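Local coordinates for germination protein YpeB (Bacillus megaterium QM B1551, PDB 5BOI) that takes part in Bacillus spore germination and probably acts as an inhibitor through its C-terminal PepSY-containing part, the piece described here, at residues T175-N180 with Y202-T207; R214-A219 with E224-K229; T119-T124 with R129-S134; T93-D98 with G144-F149. All coordinates share one frame; numbering follows the deposited sequence. Where two conformers were deposited one is given.

Contact 1 (T175-N180 with Y202-T207); sequences TKLNSN and YEFLGT
The Phe204 ring has Leu177 over one face. Methyl CD1 of Leu177 stands above the plane, displaced toward the rim on the CG side. It makes a CH-pi contact, 4.0 Å from the ring centroid and 18° off the ring normal. The nearest ring atom is Phe204 CG, 3.8 Å from Leu177 CD1. The second methyl, Leu177 CD2, stands on the same side of the ring but out past its rim, 4.1 Å from Phe204 CD2. Phe204 CG lies anti to the carbonyl carbon (chi1 -64°), which sets the ring beside its own backbone N, with one face turned to Leu177. Leu177 takes the same first torsion and meets it at a slant. No hydrogen bond links the two segments. Farther along, the backbones of Asn180 and Thr207 come near each other without bonding. With alanine at Phe204, both Leu177 methyls are likely to lose their aromatic partner and a gap to open beneath the loop. This is plain apolar packing within the last PepSY domain. The loop 175-180 leads from helix 170-175 into strand 182-192. Phe204, on strand 198-208, also touches Ala173 and Lys174 of that helix. Leu177 rests on Val183 of strand 182-192 and Ile215 of strand 211-218.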
loop_
_atom_site.group_PDB
_atom_site.type_symbol
_atom_site.label_atom_id
_atom_site.label_comp_id
_atom_site.label_asym_id
_atom_site.label_seq_id
_atom_site.Cartn_x
_atom_site.Cartn_y
_atom_site.Cartn_z
ATOM N N THR A 175 -17.776 23.655 -1.558
ATOM C CA THR A 175 -17.987 24.823 -2.412
ATOM C C THR A 175 -16.664 25.307 -2.994
ATOM O O THR A 175 -16.638 26.101 -3.938
ATOM C CB THR A 175 -18.652 25.981 -1.654
ATOM O OG1 THR A 175 -17.754 26.477 -0.654
ATOM C CG2 THR A 175 -19.940 25.516 -0.991
ATOM N N LYS A 176 -15.567 24.812 -2.434
ATOM C CA LYS A 176 -14.237 25.209 -2.878
ATOM C C LYS A 176 -13.840 24.469 -4.147
ATOM O O LYS A 176 -12.904 24.865 -4.836
ATOM C CB LYS A 176 -13.219 24.961 -1.762
ATOM C CG LYS A 176 -13.568 25.678 -0.456
ATOM C CD LYS A 176 -13.984 27.124 -0.706
ATOM C CE LYS A 176 -13.889 27.968 0.557
ATOM N NZ LYS A 176 -14.719 29.202 0.475
ATOM N N LEU A 177 -14.567 23.398 -4.460
ATOM C CA LEU A 177 -14.337 22.639 -5.685
ATOM C C LEU A 177 -14.652 23.469 -6.912
ATOM O O LEU A 177 -15.315 24.500 -6.825
ATOM C CB LEU A 177 -15.182 21.368 -5.715
ATOM C CG LEU A 177 -14.763 20.325 -4.689
ATOM C CD1 LEU A 177 -15.716 19.138 -4.706
ATOM C CD2 LEU A 177 -13.324 19.886 -4.932
ATOM N N ASN A 178 -14.176 23.007 -8.061
ATOM C CA ASN A 178 -14.525 23.652 -9.313
ATOM C C ASN A 178 -15.943 23.260 -9.700
ATOM O O ASN A 178 -16.408 22.170 -9.369
ATOM C CB ASN A 178 -13.524 23.291 -10.413
ATOM C CG ASN A 178 -12.219 24.062 -10.290
ATOM O OD1 ASN A 178 -12.145 25.061 -9.573
ATOM N ND2 ASN A 178 -11.186 23.607 -10.994
ATOM N N SER A 179 -16.626 24.161 -10.392
ATOM C CA SER A 179 -18.044 24.011 -10.692
ATOM C C SER A 179 -18.357 22.751 -11.500
ATOM O O SER A 179 -19.465 22.223 -11.441
ATOM C CB SER A 179 -18.538 25.248 -11.446
ATOM O OG SER A 179 -18.042 26.436 -10.856
ATOM N N ASN A 180 -17.376 22.268 -12.255
ATOM C CA ASN A 180 -17.597 21.136 -13.150
ATOM C C ASN A 180 -17.443 19.769 -12.483
ATOM O O ASN A 180 -17.732 18.741 -13.096
ATOM C CB ASN A 180 -16.655 21.236 -14.354
ATOM C CG ASN A 180 -15.269 21.719 -13.972
ATOM O OD1 ASN A 180 -15.066 22.248 -12.881
ATOM N ND2 ASN A 180 -14.311 21.550 -14.874
ATOM N N TYR A 202 -10.233 17.665 3.417
ATOM C CA TYR A 202 -11.389 16.910 2.923
ATOM C C TYR A 202 -10.989 16.346 1.571
ATOM O O TYR A 202 -10.522 17.100 0.709
ATOM C CB TYR A 202 -12.610 17.801 2.754
ATOM C CG TYR A 202 -13.168 18.288 4.069
ATOM C CD1 TYR A 202 -14.007 17.482 4.802
ATOM C CD2 TYR A 202 -12.843 19.552 4.565
ATOM C CE1 TYR A 202 -14.518 17.906 6.031
ATOM C CE2 TYR A 202 -13.360 20.013 5.780
ATOM C CZ TYR A 202 -14.199 19.168 6.518
ATOM O OH TYR A 202 -14.724 19.580 7.738
ATOM N N GLU A 203 -11.163 15.042 1.397
ATOM C CA GLU A 203 -10.850 14.374 0.143
ATOM C C GLU A 203 -12.145 14.141 -0.623
ATOM O O GLU A 203 -13.098 13.601 -0.074
ATOM C CB GLU A 203 -10.144 13.041 0.407
ATOM C CG GLU A 203 -9.951 12.195 -0.838
ATOM C CD GLU A 203 -9.983 10.717 -0.522
ATOM O OE1 GLU A 203 -9.338 10.315 0.472
ATOM O OE2 GLU A 203 -10.651 9.963 -1.263
ATOM N N PHE A 204 -12.183 14.549 -1.885
ATOM C CA PHE A 204 -13.344 14.339 -2.731
ATOM C C PHE A 204 -12.983 13.434 -3.902
ATOM O O PHE A 204 -11.974 13.657 -4.584
ATOM C CB PHE A 204 -13.878 15.683 -3.259
ATOM C CG PHE A 204 -14.404 16.612 -2.176
ATOM C CD1 PHE A 204 -15.721 16.509 -1.744
ATOM C CD2 PHE A 204 -13.578 17.574 -1.595
ATOM C CE1 PHE A 204 -16.227 17.354 -0.745
ATOM C CE2 PHE A 204 -14.052 18.425 -0.622
ATOM C CZ PHE A 204 -15.391 18.318 -0.181
ATOM N N LEU A 205 -13.818 12.431 -4.142
ATOM C CA LEU A 205 -13.690 11.577 -5.314
ATOM C C LEU A 205 -14.838 11.932 -6.249
ATOM O O LEU A 205 -16.006 11.910 -5.844
ATOM C CB LEU A 205 -13.735 10.109 -4.895
ATOM C CG LEU A 205 -13.455 8.946 -5.844
ATOM C CD1 LEU A 205 -12.202 9.180 -6.635
ATOM C CD2 LEU A 205 -13.314 7.686 -5.001
ATOM N N GLY A 206 -14.522 12.284 -7.490
ATOM C CA GLY A 206 -15.558 12.708 -8.413
ATOM C C GLY A 206 -15.122 12.606 -9.862
ATOM O O GLY A 206 -14.031 12.120 -10.166
ATOM N N THR A 207 -15.986 13.048 -10.764
ATOM C CA THR A 207 -15.654 13.002 -12.182
ATOM C C THR A 207 -15.672 14.396 -12.766
ATOM O O THR A 207 -16.571 15.190 -12.484
ATOM C CB THR A 207 -16.619 12.105 -12.964
ATOM O OG1 THR A 207 -17.928 12.684 -12.940
ATOM C CG2 THR A 207 -16.671 10.713 -12.349
#

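Contact 2 (R214-A219 with E224-K229); sequences RIFINA and EEKVEK
Asn218 ND2 gives a short hydrogen bond, 2.7 Å, to Glu225 OE2. The carboxylate oxygen lies in the amide plane and is met on its anti side. The N-H points at it fairly straight, at 163°. Glu225 reaches the amide because its chain bends at chi2 (-77°). The other end of the Asn218 amide, OD1, accepts from the backbone N of Asp220 and Thr221 in the turn. Both ends of the amide are thus bonded, which fixes its rotation. The two strands form an antiparallel beta hairpin, the last in the chain. Arg214 and Glu228 are a hydrogen-bonded pair, as are Phe216 and Lys226. Past Phe216 the register slips by one residue, a beta bulge, and Glu225 N bonds to Phe216 O at 2.9 Å. On the face of Arg214 and Phe216, Lys226 runs extended beside the Phe216 ring, with Lys226 CB 3.6 Å from Phe216 CD1. Arg214 and Glu228 lie alongside each other. Arg214 NH1 makes a long salt bridge of 3.3 Å to Glu228 OE1, the guanidinium and carboxylate planes 55° apart. Arg214 NH2 bonds to Ala107 O of strand 104-112. On the opposite face Ile215 CG1 meets Val227 CG1 at 4.2 Å. There too, Ile217 CD1 touches the aliphatic Glu224 CG at 3.8 Å.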
loop_
_atom_site.group_PDB
_atom_site.type_symbol
_atom_site.label_atom_id
_atom_site.label_comp_id
_atom_site.label_asym_id
_atom_site.label_seq_id
_atom_site.Cartn_x
_atom_site.Cartn_y
_atom_site.Cartn_z
ATOM N N ARG A 214 -9.302 12.572 -7.841
ATOM C CA ARG A 214 -9.319 12.787 -6.401
ATOM C C ARG A 214 -8.805 14.197 -6.144
ATOM O O ARG A 214 -7.734 14.592 -6.650
ATOM C CB ARG A 214 -8.457 11.763 -5.664
ATOM C CG ARG A 214 -8.615 11.794 -4.131
ATOM C CD ARG A 214 -7.699 10.727 -3.509
ATOM N NE ARG A 214 -8.273 9.392 -3.642
ATOM C CZ ARG A 214 -7.663 8.341 -4.183
ATOM N NH1 ARG A 214 -6.424 8.434 -4.676
ATOM N NH2 ARG A 214 -8.304 7.182 -4.214
ATOM N N ILE A 215 -9.575 14.948 -5.375
ATOM C CA ILE A 215 -9.217 16.328 -5.036
ATOM C C ILE A 215 -9.155 16.511 -3.531
ATOM O O ILE A 215 -10.108 16.161 -2.810
ATOM C CB ILE A 215 -10.213 17.322 -5.640
ATOM C CG1 ILE A 215 -10.147 17.266 -7.168
ATOM C CG2 ILE A 215 -9.876 18.792 -5.180
ATOM C CD1 ILE A 215 -11.464 17.604 -7.851
ATOM N N PHE A 216 -8.043 17.070 -3.051
ATOM C CA PHE A 216 -7.889 17.341 -1.623
ATOM C C PHE A 216 -8.035 18.835 -1.328
ATOM O O PHE A 216 -7.307 19.651 -1.928
ATOM C CB PHE A 216 -6.525 16.861 -1.130
ATOM C CG PHE A 216 -6.331 15.361 -1.215
ATOM C CD1 PHE A 216 -5.884 14.768 -2.387
ATOM C CD2 PHE A 216 -6.583 14.556 -0.107
ATOM C CE1 PHE A 216 -5.687 13.381 -2.457
ATOM C CE2 PHE A 216 -6.387 13.178 -0.170
ATOM C CZ PHE A 216 -5.942 12.599 -1.344
ATOM N N ILE A 217 -8.944 19.176 -0.414
ATOM C CA ILE A 217 -9.175 20.574 -0.005
ATOM C C ILE A 217 -8.733 20.751 1.455
ATOM O O ILE A 217 -9.190 20.022 2.339
ATOM C CB ILE A 217 -10.662 20.970 -0.149
ATOM C CG1 ILE A 217 -11.130 20.899 -1.604
ATOM C CG2 ILE A 217 -10.954 22.375 0.435
ATOM C CD1 ILE A 217 -10.334 21.738 -2.567
ATOM N N ASN A 218 -7.821 21.691 1.701
ATOM C CA ASN A 218 -7.307 21.936 3.050
ATOM C C ASN A 218 -8.464 22.195 4.038
ATOM O O ASN A 218 -9.333 23.022 3.765
ATOM C CB ASN A 218 -6.331 23.135 3.038
ATOM C CG ASN A 218 -5.618 23.317 4.380
ATOM O OD1 ASN A 218 -6.239 23.645 5.394
ATOM N ND2 ASN A 218 -4.309 23.096 4.385
ATOM N N ALA A 219 -8.493 21.475 5.163
ATOM C CA ALA A 219 -9.642 21.539 6.100
ATOM C C ALA A 219 -9.619 22.779 6.993
ATOM O O ALA A 219 -10.549 22.977 7.784
ATOM C CB ALA A 219 -9.691 20.290 6.969
ATOM N N GLU A 224 -6.889 24.287 -2.356
ATOM C CA GLU A 224 -6.451 22.978 -2.842
ATOM C C GLU A 224 -5.086 22.565 -2.294
ATOM O O GLU A 224 -4.190 23.386 -2.155
ATOM C CB GLU A 224 -6.405 22.964 -4.360
ATOM C CG GLU A 224 -7.752 23.089 -4.985
ATOM C CD GLU A 224 -7.649 23.465 -6.436
ATOM O OE1 GLU A 224 -7.274 24.625 -6.718
ATOM O OE2 GLU A 224 -7.929 22.605 -7.283
ATOM N N GLU A 225 -4.908 21.278 -2.029
ATOM C CA GLU A 225 -3.592 20.758 -1.649
ATOM C C GLU A 225 -3.058 19.726 -2.628
ATOM O O GLU A 225 -1.854 19.480 -2.699
ATOM C CB GLU A 225 -3.678 20.142 -0.259
ATOM C CG GLU A 225 -3.925 21.196 0.842
ATOM C CD GLU A 225 -2.704 22.013 1.236
ATOM O OE1 GLU A 225 -1.600 21.852 0.645
ATOM O OE2 GLU A 225 -2.857 22.819 2.185
ATOM N N LYS A 226 -3.967 19.089 -3.350
ATOM C CA LYS A 226 -3.579 18.055 -4.322
ATOM C C LYS A 226 -4.753 17.753 -5.215
ATOM O O LYS A 226 -5.916 17.660 -4.751
ATOM C CB LYS A 226 -3.113 16.762 -3.627
ATOM C CG LYS A 226 -2.818 15.573 -4.606
ATOM C CD LYS A 226 -2.287 14.354 -3.866
ATOM C CE LYS A 226 -1.822 13.257 -4.852
ATOM N NZ LYS A 226 -1.168 12.165 -4.083
ATOM N N VAL A 227 -4.447 17.627 -6.499
ATOM C CA VAL A 227 -5.408 17.182 -7.491
ATOM C C VAL A 227 -4.807 16.049 -8.317
ATOM O O VAL A 227 -3.716 16.168 -8.911
ATOM C CB VAL A 227 -5.841 18.328 -8.425
ATOM C CG1 VAL A 227 -6.756 17.763 -9.538
ATOM C CG2 VAL A 227 -6.531 19.434 -7.613
ATOM N N GLU A 228 -5.533 14.945 -8.409
ATOM C CA GLU A 228 -4.962 13.758 -9.017
ATOM C C GLU A 228 -5.949 13.031 -9.946
ATOM O O GLU A 228 -7.050 12.634 -9.531
ATOM C CB GLU A 228 -4.505 12.837 -7.891
ATOM C CG GLU A 228 -4.019 11.532 -8.344
ATOM C CD GLU A 228 -4.124 10.484 -7.267
ATOM O OE1 GLU A 228 -4.603 10.761 -6.129
ATOM O OE2 GLU A 228 -3.734 9.364 -7.608
ATOM N N LYS A 229 -5.591 12.866 -11.209
ATOM C CA LYS A 229 -6.393 12.000 -12.076
ATOM C C LYS A 229 -6.223 10.516 -11.730
ATOM O O LYS A 229 -5.097 10.023 -11.544
ATOM C CB LYS A 229 -6.036 12.205 -13.556
ATOM C CG LYS A 229 -6.861 11.337 -14.489
ATOM C CD LYS A 229 -6.815 11.836 -15.938
ATOM C CE LYS A 229 -5.384 11.903 -16.450
ATOM N NZ LYS A 229 -5.306 11.670 -17.920
#

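Contact 3 (T119-T124 with R129-S134); sequences TFVEQT and RIYPDS. With SO4 (sulfate ion), chain B; SO4 (sulfate ion), chain C.
Val121 packs tightly under the corner at 131-133, its CG1 3.7 Å from Tyr131 CA. Two backbone bonds hold strand 115-123 to the strand end and the corner: Ile130 N to Glu122 O, almost straight, and Glu122 N to Asp133 O. A type I turn from Ile130 to Asp133 makes the corner. Beside it Glu122 OE1 and Asp133 OD2 stand 2.9 Å apart. If both are charged they would probably repel; the salt bridge of Arg161 to Asp133 OD2 is likely to offset this. The Thr124 and Ile130 side chains cross at about a right angle, Thr124 CG2 3.6 Å from Ile130 CD1. The Gln123 and Arg129 side is looser and wetter. One water accepts from Gln123 NE2 and Arg129 NE, and a sulfate, probably from the crystallisation liquor, takes a weak bond from Gln123 NE2. Replacing Gln123 by alanine would probably cost the water one of its two donors here, and the sulfate its weak bond. Strand 115-123 pairs with 104-112, strand 129-130 runs parallel to 182-192 of the last PepSY domain, and Phe120 packs on helix 85-98.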
loop_
_atom_site.group_PDB
_atom_site.type_symbol
_atom_site.label_atom_id
_atom_site.label_comp_id
_atom_site.label_asym_id
_atom_site.label_seq_id
_atom_site.Cartn_x
_atom_site.Cartn_y
_atom_site.Cartn_z
ATOM N N THR A 119 -2.130 0.583 -4.389
ATOM C CA THR A 119 -1.680 1.216 -3.148
ATOM C C THR A 119 -2.858 1.274 -2.181
ATOM O O THR A 119 -3.964 1.643 -2.572
ATOM C CB THR A 119 -1.133 2.637 -3.376
ATOM O OG1 THR A 119 -0.061 2.592 -4.333
ATOM C CG2 THR A 119 -0.636 3.226 -2.052
ATOM N N PHE A 120 -2.621 0.871 -0.931
ATOM C CA PHE A 120 -3.628 0.910 0.115
ATOM C C PHE A 120 -3.126 1.873 1.172
ATOM O O PHE A 120 -1.906 2.018 1.319
ATOM C CB PHE A 120 -3.824 -0.480 0.742
ATOM C CG PHE A 120 -4.455 -1.481 -0.179
ATOM C CD1 PHE A 120 -3.705 -2.108 -1.170
ATOM C CD2 PHE A 120 -5.797 -1.786 -0.070
ATOM C CE1 PHE A 120 -4.282 -3.038 -2.028
ATOM C CE2 PHE A 120 -6.380 -2.713 -0.933
ATOM C CZ PHE A 120 -5.620 -3.331 -1.912
ATOM N N VAL A 121 -4.026 2.538 1.908
ATOM C CA VAL A 121 -3.595 3.434 2.971
ATOM C C VAL A 121 -4.334 3.162 4.280
ATOM O O VAL A 121 -5.447 2.637 4.289
ATOM C CB VAL A 121 -3.798 4.917 2.609
ATOM C CG1 VAL A 121 -2.962 5.296 1.385
ATOM C CG2 VAL A 121 -5.288 5.224 2.355
ATOM N N GLU A 122 -3.702 3.547 5.382
ATOM C CA GLU A 122 -4.265 3.321 6.694
ATOM C C GLU A 122 -5.510 4.166 6.905
ATOM O O GLU A 122 -5.585 5.331 6.479
ATOM C CB GLU A 122 -3.240 3.630 7.781
ATOM C CG GLU A 122 -3.759 3.325 9.186
ATOM C CD GLU A 122 -2.853 3.852 10.268
ATOM O OE1 GLU A 122 -2.063 4.776 9.978
ATOM O OE2 GLU A 122 -2.933 3.346 11.406
ATOM N N GLN A 123 -6.488 3.569 7.579
ATOM C CA GLN A 123 -7.687 4.284 7.968
ATOM C C GLN A 123 -7.754 4.299 9.508
ATOM O O GLN A 123 -7.628 3.241 10.131
ATOM C CB GLN A 123 -8.882 3.591 7.305
ATOM C CG GLN A 123 -10.254 3.811 7.858
ATOM C CD GLN A 123 -11.262 2.956 7.108
ATOM O OE1 GLN A 123 -11.384 1.755 7.353
ATOM N NE2 GLN A 123 -11.963 3.567 6.162
ATOM N N THR A 124 -7.896 5.479 10.118
ATOM C CA THR A 124 -7.986 5.580 11.589
ATOM C C THR A 124 -9.322 5.034 12.084
ATOM O O THR A 124 -10.195 4.707 11.287
ATOM C CB THR A 124 -7.858 7.032 12.115
ATOM O OG1 THR A 124 -9.020 7.769 11.731
ATOM C CG2 THR A 124 -6.590 7.736 11.544
ATOM N N ARG A 129 -8.352 8.870 6.356
ATOM C CA ARG A 129 -7.377 8.153 5.517
ATOM C C ARG A 129 -5.988 8.776 5.645
ATOM O O ARG A 129 -5.811 9.960 5.359
ATOM C CB ARG A 129 -7.823 8.160 4.058
ATOM C CG ARG A 129 -8.990 7.196 3.865
ATOM C CD ARG A 129 -9.748 7.331 2.569
ATOM N NE ARG A 129 -11.001 6.585 2.689
ATOM C CZ ARG A 129 -11.819 6.305 1.681
ATOM N NH1 ARG A 129 -11.528 6.710 0.450
ATOM N NH2 ARG A 129 -12.929 5.615 1.911
ATOM N N ILE A 130 -5.021 7.983 6.082
ATOM C CA ILE A 130 -3.676 8.493 6.328
ATOM C C ILE A 130 -2.803 8.086 5.143
ATOM O O ILE A 130 -2.200 7.007 5.132
ATOM C CB ILE A 130 -3.064 7.934 7.629
ATOM C CG1 ILE A 130 -4.032 8.044 8.811
ATOM C CG2 ILE A 130 -1.732 8.581 7.918
ATOM C CD1 ILE A 130 -4.413 9.454 9.173
ATOM N N TYR A 131 -2.767 8.937 4.131
ATOM C CA TYR A 131 -2.060 8.586 2.903
ATOM C C TYR A 131 -0.548 8.297 3.047
ATOM O O TYR A 131 -0.040 7.439 2.328
ATOM C CB TYR A 131 -2.320 9.665 1.841
ATOM C CG TYR A 131 -3.662 9.447 1.171
ATOM C CD1 TYR A 131 -4.834 9.905 1.757
ATOM C CD2 TYR A 131 -3.751 8.785 -0.040
ATOM C CE1 TYR A 131 -6.059 9.689 1.157
ATOM C CE2 TYR A 131 -4.954 8.572 -0.650
ATOM C CZ TYR A 131 -6.095 8.999 -0.060
ATOM O OH TYR A 131 -7.286 8.756 -0.698
ATOM N N PRO A 132 0.170 8.966 3.978
ATOM C CA PRO A 132 1.585 8.602 4.181
ATOM C C PRO A 132 1.815 7.155 4.644
ATOM O O PRO A 132 2.871 6.583 4.376
ATOM C CB PRO A 132 2.040 9.574 5.274
ATOM C CG PRO A 132 1.134 10.762 5.119
ATOM C CD PRO A 132 -0.189 10.186 4.735
ATOM N N ASP A 133 0.835 6.582 5.330
ATOM C CA ASP A 133 0.957 5.248 5.916
ATOM C C ASP A 133 0.427 4.194 4.939
ATOM O O ASP A 133 -0.711 3.711 5.064
ATOM C CB ASP A 133 0.206 5.192 7.249
ATOM C CG ASP A 133 0.823 6.118 8.302
ATOM O OD1 ASP A 133 1.662 6.970 7.929
ATOM O OD2 ASP A 133 0.471 6.007 9.491
ATOM N N SER A 134 1.256 3.852 3.962
ATOM C CA SER A 134 0.771 3.103 2.805
ATOM C C SER A 134 1.420 1.729 2.611
ATOM O O SER A 134 2.539 1.456 3.054
ATOM C CB SER A 134 0.967 3.935 1.533
ATOM O OG SER A 134 2.343 4.143 1.239
HETATM S S SO4 B . -9.349 9.192 15.280
HETATM O O1 SO4 B . -7.943 8.894 15.525
HETATM O O2 SO4 B . -9.570 9.402 13.855
HETATM O O3 SO4 B . -10.157 8.069 15.752
HETATM O O4 SO4 B . -9.728 10.400 16.005
HETATM S S SO4 C . -16.035 3.806 5.396
HETATM O O1 SO4 C . -14.697 3.536 5.923
HETATM O O2 SO4 C . -15.941 4.234 4.004
HETATM O O3 SO4 C . -16.690 4.852 6.184
HETATM O O4 SO4 C . -16.822 2.571 5.458
HETATM O O HOH W 1 -12.321 6.251 5.320
#

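Contact 4 (T93-D98 with G144-F149); sequences TKFLKD and GSVIGF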
loop_
_atom_site.group_PDB
_atom_site.type_symbol
_atom_site.label_atom_id
_atom_site.label_comp_id
_atom_site.label_asym_id
_atom_site.label_seq_id
_atom_site.Cartn_x
_atom_site.Cartn_y
_atom_site.Cartn_z
ATOM N N THR A 93 -7.041 -7.138 -1.700
ATOM C CA THR A 93 -7.713 -6.761 -0.457
ATOM C C THR A 93 -7.798 -7.969 0.493
ATOM O O THR A 93 -7.513 -7.855 1.694
ATOM C CB THR A 93 -9.114 -6.204 -0.751
ATOM O OG1 THR A 93 -8.989 -5.046 -1.610
ATOM C CG2 THR A 93 -9.848 -5.855 0.560
ATOM N N LYS A 94 -8.149 -9.133 -0.050
ATOM C CA LYS A 94 -8.297 -10.341 0.767
ATOM C C LYS A 94 -6.963 -10.775 1.361
ATOM O O LYS A 94 -6.883 -11.182 2.526
ATOM C CB LYS A 94 -8.866 -11.495 -0.062
ATOM C CG LYS A 94 -8.948 -12.810 0.738
ATOM C CD LYS A 94 -9.210 -14.025 -0.144
ATOM C CE LYS A 94 -9.351 -15.314 0.695
ATOM N NZ LYS A 94 -10.097 -15.105 1.975
ATOM N N PHE A 95 -5.920 -10.686 0.544
ATOM C CA PHE A 95 -4.583 -11.069 0.969
ATOM C C PHE A 95 -4.170 -10.269 2.206
ATOM O O PHE A 95 -3.721 -10.853 3.202
ATOM C CB PHE A 95 -3.573 -10.849 -0.157
ATOM C CG PHE A 95 -2.159 -11.159 0.233
ATOM C CD1 PHE A 95 -1.675 -12.451 0.145
ATOM C CD2 PHE A 95 -1.312 -10.162 0.678
ATOM C CE1 PHE A 95 -0.376 -12.743 0.498
ATOM C CE2 PHE A 95 -0.001 -10.455 1.038
ATOM C CZ PHE A 95 0.459 -11.758 0.943
ATOM N N LEU A 96 -4.356 -8.949 2.148
ATOM C CA LEU A 96 -3.974 -8.086 3.270
ATOM C C LEU A 96 -4.700 -8.498 4.545
ATOM O O LEU A 96 -4.072 -8.665 5.588
ATOM C CB LEU A 96 -4.247 -6.611 2.963
ATOM C CG LEU A 96 -3.311 -6.016 1.901
ATOM C CD1 LEU A 96 -3.732 -4.626 1.494
ATOM C CD2 LEU A 96 -1.889 -6.023 2.432
ATOM N N LYS A 97 -6.013 -8.678 4.448
ATOM C CA LYS A 97 -6.811 -9.057 5.604
ATOM C C LYS A 97 -6.398 -10.430 6.129
ATOM O O LYS A 97 -6.370 -10.649 7.336
ATOM C CB LYS A 97 -8.301 -9.033 5.253
ATOM C CG LYS A 97 -8.738 -7.717 4.626
ATOM C CD LYS A 97 -10.096 -7.266 5.095
ATOM C CE LYS A 97 -10.176 -5.747 5.128
ATOM N NZ LYS A 97 -9.208 -5.153 6.095
ATOM N N ASP A 98 -6.068 -11.347 5.225
ATOM C CA ASP A 98 -5.633 -12.685 5.629
ATOM C C ASP A 98 -4.264 -12.694 6.309
ATOM O O ASP A 98 -3.925 -13.659 7.004
ATOM C CB ASP A 98 -5.592 -13.644 4.429
ATOM C CG ASP A 98 -6.973 -13.994 3.906
ATOM O OD1 ASP A 98 -7.960 -13.777 4.635
ATOM O OD2 ASP A 98 -7.070 -14.505 2.772
ATOM N N GLY A 144 -3.577 -14.266 -10.112
ATOM C CA GLY A 144 -4.011 -13.551 -8.929
ATOM C C GLY A 144 -3.024 -13.628 -7.781
ATOM O O GLY A 144 -3.310 -13.152 -6.679
ATOM N N SER A 145 -1.852 -14.198 -8.033
ATOM C CA SER A 145 -0.831 -14.314 -6.993
ATOM C C SER A 145 -0.141 -12.984 -6.733
ATOM O O SER A 145 -0.044 -12.131 -7.626
ATOM C CB SER A 145 0.227 -15.367 -7.363
ATOM O OG SER A 145 0.827 -15.093 -8.625
ATOM N N VAL A 146 0.346 -12.828 -5.504
ATOM C CA VAL A 146 1.154 -11.682 -5.113
ATOM C C VAL A 146 2.547 -11.814 -5.730
ATOM O O VAL A 146 3.165 -12.872 -5.644
ATOM C CB VAL A 146 1.261 -11.567 -3.575
ATOM C CG1 VAL A 146 2.130 -10.381 -3.178
ATOM C CG2 VAL A 146 -0.128 -11.410 -2.957
ATOM N N ILE A 147 3.026 -10.760 -6.380
ATOM C CA ILE A 147 4.391 -10.770 -6.902
ATOM C C ILE A 147 5.242 -9.607 -6.401
ATOM O O ILE A 147 6.448 -9.563 -6.634
ATOM C CB ILE A 147 4.388 -10.770 -8.430
ATOM C CG1 ILE A 147 3.697 -9.531 -8.983
ATOM C CG2 ILE A 147 3.704 -12.032 -8.946
ATOM C CD1 ILE A 147 3.433 -9.634 -10.493
ATOM N N GLY A 148 4.613 -8.652 -5.725
ATOM C CA GLY A 148 5.353 -7.568 -5.122
ATOM C C GLY A 148 4.573 -7.061 -3.923
ATOM O O GLY A 148 3.339 -7.139 -3.915
ATOM N N PHE A 149 5.294 -6.582 -2.911
ATOM C CA PHE A 149 4.695 -6.091 -1.659
ATOM C C PHE A 149 5.652 -5.129 -0.968
ATOM O O PHE A 149 6.855 -5.374 -0.910
ATOM C CB PHE A 149 4.343 -7.274 -0.739
ATOM C CG PHE A 149 3.845 -6.878 0.632
ATOM C CD1 PHE A 149 2.504 -6.584 0.841
ATOM C CD2 PHE A 149 4.710 -6.848 1.722
ATOM C CE1 PHE A 149 2.036 -6.234 2.101
ATOM C CE2 PHE A 149 4.244 -6.498 2.988
ATOM C CZ PHE A 149 2.906 -6.197 3.174
#
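Val146 points a methyl straight at the flat of the Phe95 ring, the two side chains crossing at about a right angle. Val146 CG2 stands over the ring centre, 3.6 Å from the centroid and 11° off the normal. This is a close CH-pi contact. All six ring carbons are near the methyl, the closest being Phe95 CD1, 3.6 Å from Val146 CG2. With Phe95 CG anti to the backbone N (chi1 177°), the ring extends away from the helix backbone, one face against Val146. Leu96 meets Phe149 differently. Leu96 CD2 comes at the edge of the Phe149 ring, in the ring plane, 3.9 Å from Phe149 CE1. One ring thus offers its face to a methyl and the other its edge. No hydrogen bond crosses between the segments, and the contact is apolar. Phe22 packs edge-to-face with both Phe95 and Phe149, Phe101 does the same with Phe149, and His99 stacks on Phe95. Met137 of strand 134-140 touches both Phe95 and Leu96. Just beyond Val146, Ile147 and Gly148 both face Lys138 in a classic beta bulge. Helix 85-98 lies against antiparallel strands here, consistent with the helix-on-sheet packing of a PepSY domain.

Overall arrangement
Along the chain, contact 3 falls between the two segments of contact 4. Contact 1 follows, then contact 2. Contacts 3 and 4 lie in the region of the PepSY1 and PepSY2 domains. Their centres are about 16 Å apart, and they meet where Phe120 touches Thr93 and Leu96. Contacts 1 and 2 belong to the last PepSY domain. Their centres are about 8 Å apart, and their strands 198-208 and 211-218 are neighbours. Contact 4 is about 32 Å from contact 1 and about 29 Å from contact 2, between centres, on the other side of the chain's centre. Contact 3 bridges the two groups: Tyr131 reaches Glu203 and Phe216, so the two regions pack directly together.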